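Local coordinates for protein lysine/ornithine decarboxylase (Vibrio vulnificus, PDB 2PLJ) that decarboxylates the basic amino acids lysine and ornithine to the diamines cadaverine and putrescine, using a pyridoxal phosphate cofactor, at residues E192-W204 against V235-L247. Residues are numbered along the deposited sequence; the frame is centred on the assembly and turned at random.
Sequences EQALVIIETAKEW and VMEQVVERGLPAL
Leu-195 lies under the guanidinium of Arg-242: its CB sits 3.4 Å off one face of that flat group, displaced toward the rim, while CD1 extends to NH2 and to CB of Gln-238. The other methyl, CD2, turns inward against CG2 of Val-239, 3.6 Å away. At the edge of the same guanidinium, near its plane, OE1 of Glu-199 meets NH1 at 3.2 Å in a salt bridge; the bond is weak and bent (132° at the hydrogen), and the carboxylate stands nearly upright, 85° from the guanidinium plane. Glu-199 turns CG roughly opposite the backbone N, and its extended chain carries the carboxylate to Arg-242 while CG rests against CD2 of Leu-244. The axes of helix segments 192-203 and 235-241 approach to 10.4 Å and cross at -41°; the helices are neighbours on the outside of the β/α-barrel, joined in sequence through strand 207-212, on which Leu-247 also packs. Deeper in, CD1 of Ile-198 meets CD1 of Leu-247 tip to tip (4.0 Å); the Ile-198 side chain crosses that of Val-239 at about a right angle, and CG2 of Ile-198 touches CD1 of Leu-244. Gly-243 closes helix 223-241 in a Schellman motif, after which Leu-244 points back at helix 191-203, CD2 pressed tightly on CD of Lys-202 (3.4 Å).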
# COMPACT_ATOMS: atom_id res chain seq x y z
N GLU A 192 26.24 24.42 -6.83
CA GLU A 192 26.51 25.09 -8.11
C GLU A 192 25.23 25.27 -8.95
O GLU A 192 25.00 26.35 -9.51
CB GLU A 192 27.58 24.33 -8.90
CG GLU A 192 27.98 25.01 -10.19
CD GLU A 192 29.09 24.29 -10.94
OE1 GLU A 192 29.33 23.09 -10.65
OE2 GLU A 192 29.73 24.92 -11.82
N GLN A 193 24.41 24.22 -9.03
CA GLN A 193 23.14 24.26 -9.75
C GLN A 193 22.19 25.26 -9.10
O GLN A 193 21.40 25.92 -9.80
CB GLN A 193 22.47 22.87 -9.81
CG GLN A 193 23.19 21.87 -10.73
CD GLN A 193 22.69 20.42 -10.61
OE1 GLN A 193 22.15 19.98 -9.57
NE2 GLN A 193 22.88 19.66 -11.69
N ALA A 194 22.23 25.35 -7.77
CA ALA A 194 21.36 26.27 -7.04
C ALA A 194 21.66 27.72 -7.47
O ALA A 194 20.73 28.49 -7.72
CB ALA A 194 21.53 26.11 -5.56
N LEU A 195 22.94 28.06 -7.57
CA LEU A 195 23.34 29.41 -8.02
C LEU A 195 22.85 29.69 -9.44
O LEU A 195 22.33 30.77 -9.71
CB LEU A 195 24.86 29.63 -7.84
CG LEU A 195 25.24 29.68 -6.35
CD1 LEU A 195 26.73 29.46 -6.11
CD2 LEU A 195 24.77 30.98 -5.70
N VAL A 196 22.94 28.68 -10.32
CA VAL A 196 22.45 28.81 -11.71
C VAL A 196 20.93 29.03 -11.72
O VAL A 196 20.42 29.90 -12.42
CB VAL A 196 22.83 27.58 -12.59
CG1 VAL A 196 22.25 27.71 -13.98
CG2 VAL A 196 24.37 27.44 -12.70
N ILE A 197 20.21 28.28 -10.89
CA ILE A 197 18.76 28.47 -10.78
C ILE A 197 18.43 29.89 -10.27
O ILE A 197 17.51 30.55 -10.79
CB ILE A 197 18.13 27.39 -9.86
CG1 ILE A 197 18.17 26.03 -10.57
CG2 ILE A 197 16.69 27.76 -9.51
CD1 ILE A 197 17.88 24.83 -9.65
N ILE A 198 19.19 30.36 -9.30
CA ILE A 198 18.90 31.66 -8.66
C ILE A 198 19.22 32.81 -9.65
O ILE A 198 18.42 33.75 -9.81
CB ILE A 198 19.63 31.80 -7.31
CG1 ILE A 198 19.02 30.81 -6.28
CG2 ILE A 198 19.53 33.24 -6.77
CD1 ILE A 198 19.85 30.62 -5.04
N GLU A 199 20.34 32.69 -10.35
CA GLU A 199 20.68 33.65 -11.40
C GLU A 199 19.64 33.67 -12.54
O GLU A 199 19.30 34.76 -13.06
CB GLU A 199 22.10 33.42 -11.93
CG GLU A 199 22.72 34.67 -12.52
CD GLU A 199 24.22 34.54 -12.75
OE1 GLU A 199 24.89 33.77 -12.01
OE2 GLU A 199 24.74 35.21 -13.68
N THR A 200 19.14 32.48 -12.92
CA THR A 200 18.12 32.37 -13.97
C THR A 200 16.78 32.96 -13.51
O THR A 200 16.11 33.66 -14.30
CB THR A 200 17.97 30.91 -14.49
OG1 THR A 200 19.24 30.43 -14.92
CG2 THR A 200 17.02 30.84 -15.67
N ALA A 201 16.42 32.74 -12.25
CA ALA A 201 15.20 33.31 -11.69
C ALA A 201 15.26 34.85 -11.77
O ALA A 201 14.27 35.50 -12.08
CB ALA A 201 15.01 32.85 -10.23
N LYS A 202 16.44 35.42 -11.51
CA LYS A 202 16.57 36.89 -11.62
C LYS A 202 16.33 37.36 -13.07
O LYS A 202 15.59 38.32 -13.29
CB LYS A 202 17.93 37.39 -11.13
CG LYS A 202 17.98 38.93 -11.09
CD LYS A 202 19.37 39.46 -10.85
CE LYS A 202 19.36 40.99 -10.75
NZ LYS A 202 20.53 41.48 -9.95
N GLU A 203 16.93 36.65 -14.02
CA GLU A 203 16.75 36.94 -15.45
C GLU A 203 15.28 36.89 -15.81
O GLU A 203 14.78 37.76 -16.53
CB GLU A 203 17.54 35.95 -16.31
CG GLU A 203 19.05 36.17 -16.28
CD GLU A 203 19.88 34.98 -16.80
OE1 GLU A 203 19.29 34.02 -17.35
OE2 GLU A 203 21.12 35.02 -16.67
N TRP A 204 14.58 35.89 -15.27
CA TRP A 204 13.16 35.65 -15.57
C TRP A 204 12.19 36.42 -14.68
O TRP A 204 10.98 36.23 -14.78
CB TRP A 204 12.85 34.13 -15.54
CG TRP A 204 13.57 33.34 -16.61
CD1 TRP A 204 14.28 33.84 -17.69
CD2 TRP A 204 13.64 31.92 -16.71
NE1 TRP A 204 14.77 32.80 -18.45
CE2 TRP A 204 14.39 31.61 -17.87
CE3 TRP A 204 13.11 30.87 -15.94
CZ2 TRP A 204 14.64 30.28 -18.27
CZ3 TRP A 204 13.37 29.55 -16.33
CH2 TRP A 204 14.13 29.27 -17.49
N VAL A 235 26.02 29.13 0.31
CA VAL A 235 25.31 29.46 -0.92
C VAL A 235 24.69 30.85 -0.82
O VAL A 235 24.77 31.63 -1.77
CB VAL A 235 24.26 28.39 -1.30
CG1 VAL A 235 23.37 28.88 -2.43
CG2 VAL A 235 24.95 27.06 -1.68
N MET A 236 24.09 31.17 0.33
CA MET A 236 23.50 32.50 0.53
C MET A 236 24.54 33.60 0.40
O MET A 236 24.26 34.65 -0.19
CB MET A 236 22.83 32.58 1.88
CG MET A 236 21.58 31.76 1.92
SD MET A 236 20.90 31.58 3.57
CE MET A 236 19.17 31.32 3.20
N GLU A 237 25.73 33.33 0.91
CA GLU A 237 26.87 34.27 0.78
C GLU A 237 27.27 34.48 -0.69
O GLU A 237 27.55 35.62 -1.11
CB GLU A 237 28.06 33.79 1.60
CG GLU A 237 27.82 33.83 3.11
CD GLU A 237 28.85 33.05 3.95
OE1 GLU A 237 29.95 32.74 3.45
OE2 GLU A 237 28.51 32.76 5.13
N GLN A 238 27.30 33.39 -1.46
CA GLN A 238 27.63 33.44 -2.89
C GLN A 238 26.60 34.23 -3.69
O GLN A 238 26.98 34.97 -4.59
CB GLN A 238 27.77 32.05 -3.50
CG GLN A 238 28.99 31.26 -3.02
CD GLN A 238 30.32 31.92 -3.38
OE1 GLN A 238 30.50 32.46 -4.48
NE2 GLN A 238 31.26 31.89 -2.43
N VAL A 239 25.32 34.07 -3.36
CA VAL A 239 24.26 34.87 -3.98
C VAL A 239 24.53 36.38 -3.82
O VAL A 239 24.49 37.13 -4.80
CB VAL A 239 22.89 34.52 -3.38
CG1 VAL A 239 21.81 35.49 -3.85
CG2 VAL A 239 22.52 33.08 -3.76
N VAL A 240 24.79 36.80 -2.59
CA VAL A 240 25.10 38.21 -2.26
C VAL A 240 26.37 38.69 -2.97
O VAL A 240 26.41 39.82 -3.51
CB VAL A 240 25.21 38.39 -0.72
CG1 VAL A 240 25.96 39.69 -0.35
CG2 VAL A 240 23.83 38.32 -0.07
N GLU A 241 27.40 37.85 -2.98
CA GLU A 241 28.67 38.20 -3.61
C GLU A 241 28.54 38.35 -5.13
O GLU A 241 29.26 39.14 -5.75
CB GLU A 241 29.76 37.17 -3.27
CG GLU A 241 30.22 37.23 -1.80
CD GLU A 241 30.63 38.64 -1.36
OE1 GLU A 241 30.02 39.18 -0.39
OE2 GLU A 241 31.55 39.23 -1.98
N ARG A 242 27.61 37.60 -5.71
CA ARG A 242 27.29 37.71 -7.13
C ARG A 242 26.38 38.91 -7.45
O ARG A 242 26.02 39.11 -8.61
CB ARG A 242 26.65 36.42 -7.64
CG ARG A 242 27.62 35.27 -7.75
CD ARG A 242 26.97 34.09 -8.46
NE ARG A 242 27.84 32.91 -8.50
CZ ARG A 242 27.60 31.84 -9.25
NH1 ARG A 242 26.53 31.78 -10.05
NH2 ARG A 242 28.43 30.81 -9.21
N GLY A 243 26.02 39.69 -6.43
CA GLY A 243 25.16 40.85 -6.62
C GLY A 243 23.68 40.53 -6.86
O GLY A 243 22.93 41.37 -7.35
N LEU A 244 23.27 39.32 -6.51
CA LEU A 244 21.88 38.88 -6.67
C LEU A 244 21.07 39.24 -5.41
O LEU A 244 21.66 39.49 -4.35
CB LEU A 244 21.83 37.36 -6.95
CG LEU A 244 22.42 36.84 -8.26
CD1 LEU A 244 22.67 35.34 -8.18
CD2 LEU A 244 21.56 37.18 -9.47
N PRO A 245 19.72 39.30 -5.52
CA PRO A 245 18.94 39.60 -4.31
C PRO A 245 19.24 38.62 -3.16
O PRO A 245 19.27 37.42 -3.39
CB PRO A 245 17.48 39.43 -4.78
CG PRO A 245 17.53 39.61 -6.26
CD PRO A 245 18.87 39.15 -6.72
N ALA A 246 19.47 39.16 -1.96
CA ALA A 246 19.77 38.33 -0.78
C ALA A 246 18.60 37.43 -0.41
O ALA A 246 17.43 37.85 -0.51
CB ALA A 246 20.16 39.22 0.42
N LEU A 247 18.91 36.20 -0.00
CA LEU A 247 17.85 35.22 0.33
C LEU A 247 17.31 35.41 1.74
O LEU A 247 18.10 35.64 2.68
CB LEU A 247 18.36 33.79 0.14
CG LEU A 247 18.94 33.48 -1.24
CD1 LEU A 247 19.18 31.97 -1.37
CD2 LEU A 247 18.04 34.00 -2.37
O HOH W 1 26.88 28.00 -10.48